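Beta-1,3-xylanase (Alcaligenes sp., PDB 2COV) probably binds beta-1,3-xylan through this family 31 carbohydrate-binding module, helping to direct the enzyme to its substrate. Local coordinates at residues 65-70 and 86-91; 16-21 and 56-61. All blocks are in the same frame, centred on the assembly; numbering follows the deposited sequence.

Interaction 1: 65-70 and 86-91; sequences QDYKLT and RNITFT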
loop_
_atom_site.group_PDB
_atom_site.type_symbol
_atom_site.label_atom_id
_atom_site.label_comp_id
_atom_site.label_asym_id
_atom_site.label_seq_id
_atom_site.Cartn_x
_atom_site.Cartn_y
_atom_site.Cartn_z
ATOM N N GLN A 65 8.075 -1.161 24.997
ATOM C CA GLN A 65 8.369 -1.181 23.586
ATOM C C GLN A 65 7.367 -0.313 22.813
ATOM O O GLN A 65 6.301 0.009 23.315
ATOM C CB GLN A 65 8.385 -2.614 23.043
ATOM C CG GLN A 65 9.547 -3.399 23.621
ATOM C CD GLN A 65 10.893 -2.919 23.190
ATOM O OE1 GLN A 65 11.762 -2.541 24.041
ATOM N NE2 GLN A 65 11.145 -3.007 21.914
ATOM N N ASP A 66 7.848 0.185 21.682
ATOM C CA ASP A 66 7.071 1.073 20.822
ATOM C C ASP A 66 6.423 0.248 19.730
ATOM O O ASP A 66 7.054 -0.638 19.166
ATOM C CB ASP A 66 7.957 2.101 20.134
ATOM C CG ASP A 66 8.696 2.942 21.093
ATOM O OD1 ASP A 66 9.847 3.383 20.719
ATOM O OD2 ASP A 66 8.145 3.183 22.187
ATOM N N TYR A 67 5.173 0.558 19.387
ATOM C CA TYR A 67 4.392 -0.177 18.425
ATOM C C TYR A 67 3.633 0.789 17.521
ATOM O O TYR A 67 3.177 1.841 17.967
ATOM C CB TYR A 67 3.341 -1.039 19.171
ATOM C CG TYR A 67 3.970 -2.157 19.975
ATOM C CD1 TYR A 67 4.218 -2.000 21.338
ATOM C CD2 TYR A 67 4.370 -3.329 19.363
ATOM C CE1 TYR A 67 4.840 -2.986 22.076
ATOM C CE2 TYR A 67 4.995 -4.352 20.111
ATOM C CZ TYR A 67 5.251 -4.135 21.464
ATOM O OH TYR A 67 5.870 -5.083 22.201
ATOM N N LYS A 68 3.393 0.333 16.307
ATOM C CA LYS A 68 2.444 1.015 15.410
ATOM C C LYS A 68 1.072 0.367 15.595
ATOM O O LYS A 68 0.912 -0.870 15.410
ATOM C CB LYS A 68 2.884 0.870 13.993
ATOM C CG LYS A 68 1.944 1.482 12.949
ATOM C CD LYS A 68 2.402 1.015 11.514
ATOM C CE LYS A 68 1.529 1.423 10.391
ATOM N NZ LYS A 68 2.147 0.792 9.150
ATOM N N LEU A 69 0.095 1.180 15.950
ATOM C CA LEU A 69 -1.310 0.701 15.928
ATOM C C LEU A 69 -1.912 1.009 14.594
ATOM O O LEU A 69 -1.701 2.110 14.053
ATOM C CB LEU A 69 -2.113 1.449 17.013
ATOM C CG LEU A 69 -1.550 1.510 18.443
ATOM C CD1 LEU A 69 -2.583 2.144 19.394
ATOM C CD2 LEU A 69 -1.101 0.131 18.894
ATOM N N THR A 70 -2.753 0.123 14.081
ATOM C CA THR A 70 -3.533 0.443 12.879
ATOM C C THR A 70 -4.954 -0.058 13.081
ATOM O O THR A 70 -5.213 -1.091 13.666
ATOM C CB THR A 70 -2.983 -0.290 11.637
ATOM O OG1 THR A 70 -1.599 0.061 11.466
ATOM C CG2 THR A 70 -3.714 0.005 10.353
ATOM N N ARG A 86 -1.272 5.019 14.286
ATOM C CA ARG A 86 -0.584 5.871 15.291
ATOM C C ARG A 86 0.469 5.065 16.002
ATOM O O ARG A 86 0.245 3.898 16.313
ATOM C CB ARG A 86 -1.581 6.458 16.230
ATOM C CG ARG A 86 -2.165 5.552 17.264
ATOM C CD ARG A 86 -3.089 6.287 18.307
ATOM N NE ARG A 86 -2.239 7.175 19.138
ATOM C CZ ARG A 86 -2.475 7.438 20.429
ATOM N NH1 ARG A 86 -3.535 7.006 21.097
ATOM N NH2 ARG A 86 -1.637 8.219 21.097
ATOM N N ASN A 87 1.552 5.705 16.386
ATOM C CA ASN A 87 2.602 5.047 17.194
ATOM C C ASN A 87 2.404 5.303 18.650
ATOM O O ASN A 87 2.073 6.430 19.072
ATOM C CB ASN A 87 3.995 5.577 16.805
ATOM C CG ASN A 87 4.397 5.295 15.402
ATOM O OD1 ASN A 87 3.878 4.394 14.762
ATOM N ND2 ASN A 87 5.397 6.088 14.922
ATOM N N ILE A 88 2.629 4.261 19.451
ATOM C CA ILE A 88 2.491 4.309 20.903
ATOM C C ILE A 88 3.654 3.559 21.574
ATOM O O ILE A 88 4.362 2.783 20.942
ATOM C CB ILE A 88 1.102 3.758 21.424
ATOM C CG1 ILE A 88 0.915 2.284 21.098
ATOM C CG2 ILE A 88 -0.015 4.576 20.849
ATOM C CD1 ILE A 88 1.555 1.271 22.104
ATOM N N THR A 89 3.830 3.875 22.832
ATOM C CA THR A 89 4.643 3.054 23.739
ATOM C C THR A 89 3.743 2.263 24.676
ATOM O O THR A 89 2.837 2.828 25.252
ATOM C CB THR A 89 5.596 3.954 24.519
ATOM O OG1 THR A 89 6.450 4.669 23.611
ATOM C CG2 THR A 89 6.462 3.136 25.518
ATOM N N PHE A 90 3.972 0.978 24.776
ATOM C CA PHE A 90 3.123 0.149 25.601
ATOM C C PHE A 90 3.408 0.346 27.087
ATOM O O PHE A 90 4.558 0.173 27.519
ATOM C CB PHE A 90 3.275 -1.314 25.217
ATOM C CG PHE A 90 2.440 -2.284 26.002
ATOM C CD1 PHE A 90 1.187 -1.970 26.392
ATOM C CD2 PHE A 90 2.954 -3.513 26.334
ATOM C CE1 PHE A 90 0.419 -2.861 27.100
ATOM C CE2 PHE A 90 2.206 -4.423 27.018
ATOM C CZ PHE A 90 0.944 -4.098 27.426
ATOM N N THR A 91 2.404 0.822 27.809
ATOM C CA THR A 91 2.471 1.103 29.230
ATOM C C THR A 91 1.292 0.421 29.922
ATOM O O THR A 91 0.463 -0.183 29.271
ATOM C CB THR A 91 2.280 2.619 29.508
ATOM O OG1 THR A 91 0.947 3.020 29.064
ATOM C CG2 THR A 91 3.285 3.491 28.713
#
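The Tyr67 ring meets segment 86-91 by its edge, with Phe90 CB and Ile88 CD1 both near the ring plane; Phe90 CB lies 3.9 Å from Tyr67 CE1. The guanidinium of Arg86 takes Ile88 CG2 over the centre of one face, 3.7 Å above its plane, while its NH1 bonds to Phe13 O. With CG1 held between the backbone N and the carbonyl carbon (chi1 63°), Ile88 turns that branch to Leu69 CD2, 3.7 Å away, while CG2 meets Leu69 CD1, the two side chains crossing at about a right angle. Segments 65-70 and 86-91 are the open end of the antiparallel hairpin of strands 66-75 and 80-89. Tyr67 and Ile88 form a hydrogen-bonded pair, bonded both ways (Tyr67 N to Ile88 O 2.8 Å, Ile88 N to Tyr67 O 2.9 Å), and Leu69 and Arg86 form another. Past the strand end, Phe90 N still reaches Gln65 O, 2.9 Å away and almost straight at 173°. On the face opposite Tyr67, Leu69 and Ile88, Thr89 and Asp66 lie side by side, and Thr89 OG1 donates to the anti side of Asp66 OD2 at 2.7 Å, out of the carboxylate plane. A valine in place of Thr89 would probably leave the Asp66 carboxylate without this donor and freer to turn. Nearby, Asn87 ND2 bonds to Cys45 O of a second subunit and Gln79 OE1 of a third.

Interaction 2: 16-21 and 56-61; sequences NYVSDQ and RKTFNA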
loop_
_atom_site.group_PDB
_atom_site.type_symbol
_atom_site.label_atom_id
_atom_site.label_comp_id
_atom_site.label_asym_id
_atom_site.label_seq_id
_atom_site.Cartn_x
_atom_site.Cartn_y
_atom_site.Cartn_z
ATOM N N ASN A 16 -5.408 -0.522 25.812
ATOM C CA ASN A 16 -5.414 -0.900 27.185
ATOM C C ASN A 16 -4.335 -1.903 27.498
ATOM O O ASN A 16 -4.080 -2.846 26.735
ATOM C CB ASN A 16 -6.734 -1.612 27.549
ATOM C CG ASN A 16 -7.949 -0.733 27.396
ATOM O OD1 ASN A 16 -7.989 0.380 27.934
ATOM N ND2 ASN A 16 -8.969 -1.241 26.702
ATOM N N TYR A 17 -3.686 -1.727 28.643
ATOM C CA TYR A 17 -2.931 -2.800 29.243
ATOM C C TYR A 17 -3.893 -3.937 29.701
ATOM O O TYR A 17 -4.865 -3.660 30.357
ATOM C CB TYR A 17 -2.135 -2.229 30.421
ATOM C CG TYR A 17 -1.513 -3.236 31.353
ATOM C CD1 TYR A 17 -2.207 -3.739 32.461
ATOM C CD2 TYR A 17 -0.214 -3.659 31.173
ATOM C CE1 TYR A 17 -1.597 -4.639 33.337
ATOM C CE2 TYR A 17 0.391 -4.547 32.071
ATOM C CZ TYR A 17 -0.302 -5.015 33.096
ATOM O OH TYR A 17 0.293 -5.901 34.034
ATOM N N VAL A 18 -3.559 -5.144 29.324
ATOM C CA VAL A 18 -4.327 -6.347 29.756
ATOM C C VAL A 18 -3.496 -7.083 30.789
ATOM O O VAL A 18 -3.995 -7.391 31.880
ATOM C CB VAL A 18 -4.703 -7.237 28.569
ATOM C CG1 VAL A 18 -5.434 -8.487 29.026
ATOM C CG2 VAL A 18 -5.577 -6.478 27.559
ATOM N N SER A 19 -2.248 -7.377 30.419
ATOM C CA SER A 19 -1.294 -7.952 31.380
ATOM C C SER A 19 0.068 -7.578 30.883
ATOM O O SER A 19 0.198 -6.960 29.838
ATOM C CB SER A 19 -1.457 -9.450 31.445
ATOM O OG SER A 19 -1.017 -10.068 30.253
ATOM N N ASP A 20 1.108 -7.986 31.590
ATOM C CA ASP A 20 2.434 -7.601 31.202
ATOM C C ASP A 20 2.801 -8.129 29.813
ATOM O O ASP A 20 3.699 -7.528 29.209
ATOM C CB ASP A 20 3.456 -8.179 32.186
ATOM C CG ASP A 20 3.574 -7.396 33.455
ATOM O OD1 ASP A 20 2.810 -6.401 33.700
ATOM O OD2 ASP A 20 4.506 -7.803 34.227
ATOM N N GLN A 21 2.134 -9.129 29.253
ATOM C CA GLN A 21 2.519 -9.512 27.895
ATOM C C GLN A 21 1.359 -9.380 26.904
ATOM O O GLN A 21 1.436 -9.948 25.863
ATOM C CB GLN A 21 3.105 -10.888 27.811
ATOM C CG GLN A 21 2.032 -11.910 28.208
ATOM C CD GLN A 21 2.194 -12.267 29.639
ATOM O OE1 GLN A 21 1.302 -11.972 30.466
ATOM N NE2 GLN A 21 3.385 -12.838 29.979
ATOM N N ARG A 56 -12.095 -3.947 18.909
ATOM C CA ARG A 56 -11.008 -4.245 19.798
ATOM C C ARG A 56 -10.404 -5.612 19.550
ATOM O O ARG A 56 -11.128 -6.530 19.123
ATOM C CB ARG A 56 -11.424 -4.107 21.199
ATOM C CG ARG A 56 -12.536 -4.869 21.702
ATOM C CD ARG A 56 -13.097 -4.171 23.249
ATOM N NE ARG A 56 -14.118 -3.184 23.498
ATOM C CZ ARG A 56 -13.899 -2.298 24.424
ATOM N NH1 ARG A 56 -14.770 -1.391 24.698
ATOM N NH2 ARG A 56 -12.649 -2.250 25.072
ATOM N N LYS A 57 -9.086 -5.753 19.772
ATOM C CA LYS A 57 -8.430 -7.024 19.703
ATOM C C LYS A 57 -7.178 -6.985 20.573
ATOM O O LYS A 57 -6.595 -5.928 20.753
ATOM C CB LYS A 57 -8.060 -7.419 18.262
ATOM C CG LYS A 57 -7.994 -8.961 18.000
ATOM C CD LYS A 57 -9.359 -9.578 18.053
ATOM C CE LYS A 57 -9.253 -11.099 17.848
ATOM N NZ LYS A 57 -10.391 -11.859 18.255
ATOM N N THR A 58 -6.785 -8.140 21.110
ATOM C CA THR A 58 -5.597 -8.267 21.943
ATOM C C THR A 58 -4.457 -8.972 21.217
ATOM O O THR A 58 -4.652 -9.852 20.357
ATOM C CB THR A 58 -5.969 -9.002 23.255
ATOM O OG1 THR A 58 -7.028 -8.255 23.931
ATOM C CG2 THR A 58 -4.806 -9.214 24.138
ATOM N N PHE A 59 -3.229 -8.583 21.594
ATOM C CA PHE A 59 -1.991 -9.026 20.970
ATOM C C PHE A 59 -0.934 -9.227 22.035
ATOM O O PHE A 59 -0.998 -8.641 23.101
ATOM C CB PHE A 59 -1.460 -7.890 20.060
ATOM C CG PHE A 59 -2.413 -7.485 18.964
ATOM C CD1 PHE A 59 -3.380 -6.558 19.202
ATOM C CD2 PHE A 59 -2.330 -8.036 17.731
ATOM C CE1 PHE A 59 -4.278 -6.210 18.203
ATOM C CE2 PHE A 59 -3.178 -7.660 16.717
ATOM C CZ PHE A 59 -4.163 -6.751 16.973
ATOM N N ASN A 60 0.063 -10.033 21.706
ATOM C CA ASN A 60 1.267 -10.115 22.530
ATOM C C ASN A 60 2.007 -8.784 22.458
ATOM O O ASN A 60 2.090 -8.198 21.368
ATOM C CB ASN A 60 2.197 -11.209 22.020
ATOM C CG ASN A 60 1.574 -12.582 22.033
ATOM O OD1 ASN A 60 0.908 -12.997 22.991
ATOM N ND2 ASN A 60 1.809 -13.296 20.953
ATOM N N ALA A 61 2.586 -8.340 23.539
ATOM C CA ALA A 61 3.402 -7.121 23.554
ATOM C C ALA A 61 4.359 -7.149 24.723
ATOM O O ALA A 61 4.250 -7.974 25.636
ATOM C CB ALA A 61 2.527 -5.876 23.623
#
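Gln21 and Ala61 make the close end of this contact, and they do so through backbone. Ala61 N donates to Gln21 O at 3.1 Å, approaching from above the carbonyl plane, 64° out of it, rather than along a lone pair. The same oxygen receives a CA-H...O contact from Asn60 CA (3.3 Å), and a reciprocal one runs from Gln21 CA to Ala61 O (3.2 Å). Elsewhere the two segments stand apart, because strand 22-28 runs between strands 13-19 and 54-60 in the antiparallel sheet; the segments meet directly where the turn after a classic beta bulge, Val18 and Ser19 opposite Glu22, swings toward the end of strand 54-60. On the looser side, exposed Val18 brings CG2 no nearer than 4.3 Å to Thr58 OG1. Farther along, a bend at chi3 (92°) brings the Arg56 guanidinium nearly coplanar with the Asn16 amide, 14° apart, its edge turned to Asn16 ND2; Asn16 ND2 and Arg56 NH2 do not bond to each other but both bond to Asn96 O, and Arg56 NE bonds to Ser51 O. Across the bulge, Tyr17 OH donates to Asp20 OD1 at 2.6 Å, tying the strand to the turn that follows.

Both segments of interaction 2 come earlier in the chain than those of interaction 1, and strand 54-60 leads on to strand 66-75. The centres of the two interactions are about 11 Å apart, yet the two contacts touch where Ala61, Tyr67 and Phe90 come together. Ala61 is shared ground: its CB packs 3.6 Å from Phe90 CD2, and its CA lies 3.5 Å from Tyr67 OH, the hydroxyl that bonds to Val62 N. Toward the other segment of interaction 2, Thr91 O comes 3.5 Å from Tyr17 CB, while Phe90 CZ lies 3.8 Å from Ser19 O. Phe90 therefore packs against both segments of interaction 2.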